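Local coordinates for protein integrase (Bovine immunodeficiency virus, PDB 3KKS) that probably inserts viral DNA into the host genome through its RNase H-like catalytic core, the fragment present here, at residues Met7-Trp12 with Pro34-Leu39; Ile16-Val21 with Ala42-Gln47. One frame throughout, in Å; residues are numbered along the deposited sequence.

Contact 1. Residues Met7-Trp12 with Pro34-Leu39; sequences MDNTHW and PEETAL
Asn-9 and His-11 of the central strand 4-12 meet Glu-36 in a small polar contact at the surface, where the chain leaves strand 28-33 and prepares to enter helix 38-51. Glu-36 carries the whole of its side of it. As the centre of an inverse gamma turn it sits at a sharp bend of the loop, and with the chain extended beyond CG (chi2 -178°) its carboxylate stretches across to the strand and spreads its two oxygens between two residues. OE2 comes to 3.3 Å from Asn-9 CB, the two side chains sliding past each other in opposite directions, with amide and carboxylate planes nearly perpendicular. OE1 faces the edge of the His-11 ring, near its plane, at 3.6 Å from NE2; here the side chains cross at about a right angle. A long acidic chain suits this exposed place: its carboxylate can reach the strand while staying at the solvent-facing surface, and its charge would probably favour a protonated His-11. Just beyond, Thr-37 takes the N-cap position of helix 38-51, its OG1 making a weak hydrogen bond to Gln-40 N. Glu-36 also rests on Ile-16 of strand 15-22, while Asn-9 packs against Cys-64 and Phe-65 of helix 63-66.

Contact 2. Residues Ile16-Val21 with Ala42-Gln47; sequences IIWVAV and ALCILQ
The indole of Trp-18 presents one face to Cys-44, and the CH-pi contact made there, with the thiol beside it, makes up most of the meeting of strand 15-22 with helix 38-51. With CG anti to the backbone N, the ring extends from the sheet toward the helix. Cys-44 CB stands 14° off the normal of the six-membered ring and 3.4 Å from its centroid, directly over the face. The thiol takes a different position: chi1 of -74° sets SG beside the backbone N of its own residue and swings it over toward the five-membered ring, 4.1 Å from that centroid and 35° off the normal, an oblique sulfur-aromatic contact. SG also lies 3.7 Å from Trp-18 CB, the methylene that carries the indole. At the far end of the ring, Ile-45 adds a looser apolar touch, its CG1 4.4 Å from Trp-18 CZ2, before turning to Ile-70 of helix 68-76. A small residue suits position 44, because the CA atoms of Trp-18 and Cys-44 are 7.5 Å apart and the flat indole fills much of that gap. Met-7 of the adjoining strand also touches Trp-18, and Ile-33 touches Cys-44. All three residues that meet here are buried, so at this point helix and sheet meet through apolar packing, to which the polarisable sulfur near the pi system probably contributes, without directional hydrogen bonds between the segments.

Overall arrangement
Contacts 1 and 2 have centres about 8 Å apart and lie along one beta-alpha-beta crossover, in which helix 38-51 joins strand 28-33 to strand 56-59: contact 1 at its surface entrance, contact 2 in the buried interior. The neighbouring antiparallel strands 4-12 and 15-22 tie them together through probable hydrogen bonds, Asp-8 O to Val-19 N at 2.7 Å and Thr-10 O to Ile-17 N at 2.8 Å. Side chains meet as well, Asn-9 OD1 lying 3.3 Å from Trp-18 CD1. Between Met-7 and Asn-9, Asp-8 points away from contact 1, its carboxylate close to that of Asp-60, a clustering of acids consistent with the acidic active site of retroviral integrases.

Contact 1. Residues Met7-Trp12 with Pro34-Leu39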
ATOM      1  N   MET A   7      -2.199   2.031   5.037  1.00 26.26           N
ATOM      2  CA  MET A   7      -3.146   1.330   4.199  1.00 27.51           C
ATOM      3  C   MET A   7      -4.517   1.970   4.190  1.00 29.12           C
ATOM      4  O   MET A   7      -4.934   2.595   5.162  1.00 28.06           O
ATOM      5  CB  MET A   7      -3.270  -0.113   4.674  1.00 27.46           C
ATOM      6  CG  MET A   7      -3.628  -0.237   6.139  1.00 26.67           C
ATOM      7  SD  MET A   7      -3.771  -1.959   6.682  1.00 28.93           S
ATOM      8  CE  MET A   7      -4.109  -1.686   8.458  1.00 26.12           C
ATOM      9  N   ASP A   8      -5.212   1.788   3.075  1.00 31.05           N
ATOM     10  CA  ASP A   8      -6.552   2.315   2.882  1.00 33.51           C
ATOM     11  C   ASP A   8      -7.226   1.474   1.812  1.00 32.95           C
ATOM     12  O   ASP A   8      -6.566   0.822   1.002  1.00 31.12           O
ATOM     13  CB  ASP A   8      -6.509   3.771   2.400  1.00 36.17           C
ATOM     14  CG  ASP A   8      -6.097   4.741   3.491  1.00 40.09           C
ATOM     15  OD1 ASP A   8      -6.854   4.875   4.483  1.00 44.47           O
ATOM     16  OD2 ASP A   8      -5.021   5.374   3.356  1.00 38.82           O
ATOM     17  N   ASN A   9      -8.550   1.478   1.832  1.00 32.94           N
ATOM     18  CA  ASN A   9      -9.321   0.765   0.841  1.00 34.04           C
ATOM     19  C   ASN A   9      -9.827   1.836  -0.097  1.00 33.72           C
ATOM     20  O   ASN A   9     -10.188   2.925   0.341  1.00 32.59           O
ATOM     21  CB  ASN A   9     -10.500   0.043   1.483  1.00 34.22           C
ATOM     22  CG  ASN A   9     -10.066  -1.149   2.289  1.00 35.63           C
ATOM     23  OD1 ASN A   9      -9.269  -1.960   1.826  1.00 34.45           O
ATOM     24  ND2 ASN A   9     -10.592  -1.273   3.500  1.00 37.83           N
ATOM     25  N   THR A  10      -9.826   1.543  -1.388  1.00 33.21           N
ATOM     26  CA  THR A  10     -10.314   2.508  -2.352  1.00 34.11           C
ATOM     27  C   THR A  10     -11.198   1.782  -3.334  1.00 34.46           C
ATOM     28  O   THR A  10     -11.314   0.560  -3.302  1.00 34.28           O
ATOM     29  CB  THR A  10      -9.178   3.168  -3.141  1.00 34.52           C
ATOM     30  OG1 THR A  10      -8.511   2.176  -3.931  1.00 34.62           O
ATOM     31  CG2 THR A  10      -8.187   3.813  -2.201  1.00 36.62           C
ATOM     32  N   HIS A  11     -11.815   2.552  -4.214  1.00 34.65           N
ATOM     33  CA  HIS A  11     -12.682   1.994  -5.225  1.00 36.54           C
ATOM     34  C   HIS A  11     -12.286   2.498  -6.585  1.00 37.11           C
ATOM     35  O   HIS A  11     -11.925   3.653  -6.773  1.00 37.37           O
ATOM     36  CB  HIS A  11     -14.135   2.380  -4.966  1.00 37.69           C
ATOM     37  CG  HIS A  11     -14.652   1.913  -3.651  1.00 37.29           C
ATOM     38  ND1 HIS A  11     -15.466   0.808  -3.514  1.00 40.41           N
ATOM     39  CD2 HIS A  11     -14.423   2.370  -2.393  1.00 38.39           C
ATOM     40  CE1 HIS A  11     -15.710   0.602  -2.235  1.00 38.73           C
ATOM     41  NE2 HIS A  11     -15.091   1.531  -1.534  1.00 39.00           N
ATOM     42  N   TRP A  12     -12.368   1.585  -7.530  1.00 36.56           N
ATOM     43  CA  TRP A  12     -12.082   1.831  -8.925  1.00 36.95           C
ATOM     44  C   TRP A  12     -13.254   1.108  -9.569  1.00 37.47           C
ATOM     45  O   TRP A  12     -13.239  -0.109  -9.674  1.00 37.04           O
ATOM     46  CB  TRP A  12     -10.775   1.171  -9.294  1.00 34.67           C
ATOM     47  CG  TRP A  12     -10.507   1.322 -10.718  1.00 32.84           C
ATOM     48  CD1 TRP A  12     -10.524   0.357 -11.664  1.00 31.87           C
ATOM     49  CD2 TRP A  12     -10.144   2.531 -11.362  1.00 32.06           C
ATOM     50  NE1 TRP A  12     -10.178   0.890 -12.878  1.00 31.41           N
ATOM     51  CE2 TRP A  12      -9.937   2.226 -12.720  1.00 31.61           C
ATOM     52  CE3 TRP A  12      -9.964   3.849 -10.920  1.00 31.51           C
ATOM     53  CZ2 TRP A  12      -9.561   3.197 -13.653  1.00 33.21           C
ATOM     54  CZ3 TRP A  12      -9.584   4.830 -11.854  1.00 31.57           C
ATOM     55  CH2 TRP A  12      -9.383   4.490 -13.204  1.00 31.59           C
ATOM     56  N   PRO A  34     -12.508  -8.995  -2.575  1.00 33.60           N
ATOM     57  CA  PRO A  34     -13.920  -9.354  -2.755  1.00 36.22           C
ATOM     58  C   PRO A  34     -14.906  -8.430  -2.058  1.00 37.95           C
ATOM     59  O   PRO A  34     -15.968  -8.115  -2.597  1.00 38.81           O
ATOM     60  CB  PRO A  34     -13.988 -10.773  -2.196  1.00 37.46           C
ATOM     61  CG  PRO A  34     -12.627 -11.304  -2.433  1.00 35.84           C
ATOM     62  CD  PRO A  34     -11.767 -10.136  -2.013  1.00 35.48           C
ATOM     63  N   GLU A  35     -14.552  -8.004  -0.852  1.00 39.43           N
ATOM     64  CA  GLU A  35     -15.404  -7.124  -0.067  1.00 40.24           C
ATOM     65  C   GLU A  35     -14.588  -6.514   1.066  1.00 40.35           C
ATOM     66  O   GLU A  35     -13.569  -7.079   1.475  1.00 41.86           O
ATOM     67  CB  GLU A  35     -16.584  -7.920   0.495  1.00 40.65           C
ATOM     68  CG  GLU A  35     -16.185  -9.239   1.147  1.00 42.25           C
ATOM     69  CD  GLU A  35     -17.372  -9.998   1.728  1.00 44.14           C
ATOM     70  OE1 GLU A  35     -17.171 -11.132   2.214  1.00 45.25           O
ATOM     71  OE2 GLU A  35     -18.503  -9.465   1.704  1.00 45.81           O
ATOM     72  N   GLU A  36     -15.026  -5.360   1.560  1.00 39.82           N
ATOM     73  CA  GLU A  36     -14.328  -4.670   2.644  1.00 40.24           C
ATOM     74  C   GLU A  36     -14.588  -5.291   4.007  1.00 39.68           C
ATOM     75  O   GLU A  36     -15.452  -4.829   4.753  1.00 41.34           O
ATOM     76  CB  GLU A  36     -14.732  -3.199   2.691  1.00 41.37           C
ATOM     77  CG  GLU A  36     -13.963  -2.301   1.745  1.00 44.03           C
ATOM     78  CD  GLU A  36     -14.383  -0.853   1.869  1.00 45.26           C
ATOM     79  OE1 GLU A  36     -15.478  -0.507   1.367  1.00 46.09           O
ATOM     80  OE2 GLU A  36     -13.621  -0.069   2.474  1.00 45.04           O
ATOM     81  N   THR A  37     -13.834  -6.334   4.330  1.00 36.96           N
ATOM     82  CA  THR A  37     -13.978  -7.014   5.609  1.00 35.84           C
ATOM     83  C   THR A  37     -12.637  -7.083   6.317  1.00 35.00           C
ATOM     84  O   THR A  37     -11.590  -6.809   5.723  1.00 35.44           O
ATOM     85  CB  THR A  37     -14.492  -8.456   5.434  1.00 35.50           C
ATOM     86  OG1 THR A  37     -13.703  -9.126   4.444  1.00 36.05           O
ATOM     87  CG2 THR A  37     -15.949  -8.460   5.009  1.00 35.04           C
ATOM     88  N   ALA A  38     -12.673  -7.456   7.588  1.00 31.95           N
ATOM     89  CA  ALA A  38     -11.458  -7.570   8.368  1.00 31.29           C
ATOM     90  C   ALA A  38     -10.675  -8.781   7.887  1.00 30.65           C
ATOM     91  O   ALA A  38      -9.450  -8.807   7.962  1.00 30.58           O
ATOM     92  CB  ALA A  38     -11.800  -7.722   9.842  1.00 32.16           C
ATOM     93  N   LEU A  39     -11.396  -9.788   7.403  1.00 30.81           N
ATOM     94  CA  LEU A  39     -10.780 -11.011   6.914  1.00 30.31           C
ATOM     95  C   LEU A  39      -9.933 -10.724   5.678  1.00 29.77           C
ATOM     96  O   LEU A  39      -8.792 -11.162   5.586  1.00 29.81           O
ATOM     97  CB  LEU A  39     -11.862 -12.055   6.602  1.00 30.74           C
ATOM     98  CG  LEU A  39     -11.475 -13.448   6.081  1.00 29.97           C
ATOM     99  CD1 LEU A  39     -11.291 -13.406   4.588  1.00 35.19           C
ATOM    100  CD2 LEU A  39     -10.224 -13.945   6.765  1.00 29.57           C
TER

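Contact 2. Residues Ile16-Val21 with Ala42-Gln47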
ATOM      1  N   ILE A  16     -13.130  -3.153  -5.415  1.00 31.58           N
ATOM      2  CA  ILE A  16     -12.564  -2.572  -4.202  1.00 30.70           C
ATOM      3  C   ILE A  16     -11.070  -2.879  -4.235  1.00 29.87           C
ATOM      4  O   ILE A  16     -10.672  -3.986  -4.594  1.00 30.23           O
ATOM      5  CB  ILE A  16     -13.124  -3.223  -2.914  1.00 31.07           C
ATOM      6  CG1 ILE A  16     -14.656  -3.259  -2.939  1.00 30.26           C
ATOM      7  CG2 ILE A  16     -12.636  -2.442  -1.695  1.00 31.91           C
ATOM      8  CD1 ILE A  16     -15.260  -3.961  -1.723  1.00 29.45           C
ATOM      9  N   ILE A  17     -10.237  -1.921  -3.851  1.00 26.87           N
ATOM     10  CA  ILE A  17      -8.799  -2.163  -3.873  1.00 25.83           C
ATOM     11  C   ILE A  17      -8.096  -1.715  -2.597  1.00 24.43           C
ATOM     12  O   ILE A  17      -8.126  -0.536  -2.243  1.00 23.53           O
ATOM     13  CB  ILE A  17      -8.141  -1.449  -5.079  1.00 25.58           C
ATOM     14  CG1 ILE A  17      -8.649  -2.062  -6.385  1.00 24.87           C
ATOM     15  CG2 ILE A  17      -6.618  -1.571  -5.001  1.00 26.80           C
ATOM     16  CD1 ILE A  17      -8.269  -1.268  -7.625  1.00 24.60           C
ATOM     17  N   TRP A  18      -7.489  -2.674  -1.904  1.00 21.93           N
ATOM     18  CA  TRP A  18      -6.732  -2.396  -0.690  1.00 21.53           C
ATOM     19  C   TRP A  18      -5.404  -1.819  -1.169  1.00 21.13           C
ATOM     20  O   TRP A  18      -4.777  -2.376  -2.069  1.00 21.86           O
ATOM     21  CB  TRP A  18      -6.473  -3.688   0.072  1.00 20.76           C
ATOM     22  CG  TRP A  18      -5.725  -3.497   1.349  1.00 21.92           C
ATOM     23  CD1 TRP A  18      -6.232  -3.053   2.542  1.00 20.41           C
ATOM     24  CD2 TRP A  18      -4.341  -3.781   1.585  1.00 22.21           C
ATOM     25  NE1 TRP A  18      -5.253  -3.055   3.502  1.00 24.20           N
ATOM     26  CE2 TRP A  18      -4.078  -3.500   2.943  1.00 23.43           C
ATOM     27  CE3 TRP A  18      -3.295  -4.255   0.776  1.00 23.46           C
ATOM     28  CZ2 TRP A  18      -2.816  -3.677   3.522  1.00 25.34           C
ATOM     29  CZ3 TRP A  18      -2.028  -4.435   1.354  1.00 25.52           C
ATOM     30  CH2 TRP A  18      -1.807  -4.148   2.713  1.00 23.35           C
ATOM     31  N   VAL A  19      -4.971  -0.716  -0.567  1.00 22.46           N
ATOM     32  CA  VAL A  19      -3.730  -0.058  -0.965  1.00 20.68           C
ATOM     33  C   VAL A  19      -2.808   0.281   0.200  1.00 21.80           C
ATOM     34  O   VAL A  19      -3.220   0.898   1.178  1.00 23.40           O
ATOM     35  CB  VAL A  19      -4.039   1.261  -1.721  1.00 22.79           C
ATOM     36  CG1 VAL A  19      -2.737   1.978  -2.091  1.00 21.72           C
ATOM     37  CG2 VAL A  19      -4.870   0.973  -2.969  1.00 19.29           C
ATOM     38  N   ALA A  20      -1.543  -0.104   0.091  1.00 21.55           N
ATOM     39  CA  ALA A  20      -0.582   0.211   1.142  1.00 20.08           C
ATOM     40  C   ALA A  20       0.584   0.968   0.528  1.00 19.94           C
ATOM     41  O   ALA A  20       1.086   0.596  -0.530  1.00 19.59           O
ATOM     42  CB  ALA A  20      -0.081  -1.069   1.831  1.00 17.18           C
ATOM     43  N   VAL A  21       1.007   2.043   1.189  1.00 21.09           N
ATOM     44  CA  VAL A  21       2.122   2.835   0.698  1.00 21.78           C
ATOM     45  C   VAL A  21       3.226   2.902   1.736  1.00 23.76           C
ATOM     46  O   VAL A  21       2.969   3.214   2.903  1.00 25.07           O
ATOM     47  CB  VAL A  21       1.692   4.280   0.362  1.00 21.36           C
ATOM     48  CG1 VAL A  21       2.898   5.078  -0.155  1.00 17.94           C
ATOM     49  CG2 VAL A  21       0.569   4.258  -0.669  1.00 19.49           C
ATOM     50  N   ALA A  42      -6.896  -8.724   6.629  1.00 25.21           N
ATOM     51  CA  ALA A  42      -5.896  -9.571   7.271  1.00 23.81           C
ATOM     52  C   ALA A  42      -5.086 -10.325   6.223  1.00 24.32           C
ATOM     53  O   ALA A  42      -3.870 -10.459   6.344  1.00 26.31           O
ATOM     54  CB  ALA A  42      -6.573 -10.551   8.210  1.00 23.16           C
ATOM     55  N   LEU A  43      -5.766 -10.825   5.197  1.00 24.58           N
ATOM     56  CA  LEU A  43      -5.096 -11.550   4.121  1.00 24.93           C
ATOM     57  C   LEU A  43      -4.097 -10.598   3.440  1.00 24.65           C
ATOM     58  O   LEU A  43      -2.961 -10.977   3.154  1.00 25.26           O
ATOM     59  CB  LEU A  43      -6.138 -12.050   3.116  1.00 23.71           C
ATOM     60  CG  LEU A  43      -6.487 -13.544   3.103  1.00 27.44           C
ATOM     61  CD1 LEU A  43      -6.233 -14.159   4.453  1.00 23.96           C
ATOM     62  CD2 LEU A  43      -7.935 -13.728   2.679  1.00 26.67           C
ATOM     63  N   CYS A  44      -4.530  -9.362   3.199  1.00 22.61           N
ATOM     64  CA  CYS A  44      -3.679  -8.356   2.578  1.00 23.05           C
ATOM     65  C   CYS A  44      -2.435  -8.058   3.415  1.00 22.21           C
ATOM     66  O   CYS A  44      -1.335  -7.951   2.876  1.00 20.44           O
ATOM     67  CB  CYS A  44      -4.463  -7.065   2.347  1.00 23.65           C
ATOM     68  SG  CYS A  44      -5.631  -7.158   0.971  1.00 24.28           S
ATOM     69  N   ILE A  45      -2.611  -7.923   4.728  1.00 23.71           N
ATOM     70  CA  ILE A  45      -1.482  -7.652   5.618  1.00 24.98           C
ATOM     71  C   ILE A  45      -0.498  -8.821   5.614  1.00 23.95           C
ATOM     72  O   ILE A  45       0.709  -8.618   5.605  1.00 23.68           O
ATOM     73  CB  ILE A  45      -1.951  -7.402   7.073  1.00 25.42           C
ATOM     74  CG1 ILE A  45      -2.792  -6.125   7.145  1.00 25.16           C
ATOM     75  CG2 ILE A  45      -0.749  -7.277   7.998  1.00 22.93           C
ATOM     76  CD1 ILE A  45      -3.354  -5.851   8.534  1.00 25.36           C
ATOM     77  N   LEU A  46      -1.017 -10.044   5.629  1.00 25.71           N
ATOM     78  CA  LEU A  46      -0.158 -11.227   5.612  1.00 25.52           C
ATOM     79  C   LEU A  46       0.668 -11.274   4.331  1.00 25.15           C
ATOM     80  O   LEU A  46       1.840 -11.655   4.364  1.00 27.04           O
ATOM     81  CB  LEU A  46      -0.997 -12.501   5.770  1.00 23.00           C
ATOM     82  CG  LEU A  46      -1.432 -12.774   7.223  1.00 24.27           C
ATOM     83  CD1 LEU A  46      -2.477 -13.864   7.269  1.00 23.41           C
ATOM     84  CD2 LEU A  46      -0.226 -13.163   8.062  1.00 23.86           C
ATOM     85  N   GLN A  47       0.058 -10.881   3.212  1.00 25.73           N
ATOM     86  CA  GLN A  47       0.751 -10.838   1.921  1.00 27.27           C
ATOM     87  C   GLN A  47       1.836  -9.758   1.957  1.00 26.26           C
ATOM     88  O   GLN A  47       2.948  -9.954   1.472  1.00 24.61           O
ATOM     89  CB  GLN A  47      -0.222 -10.491   0.793  1.00 29.69           C
ATOM     90  CG  GLN A  47      -1.162 -11.602   0.335  1.00 35.71           C
ATOM     91  CD  GLN A  47      -0.606 -12.408  -0.834  1.00 37.84           C
ATOM     92  OE1 GLN A  47      -0.010 -11.852  -1.761  1.00 37.77           O
ATOM     93  NE2 GLN A  47      -0.815 -13.722  -0.804  1.00 38.04           N
TER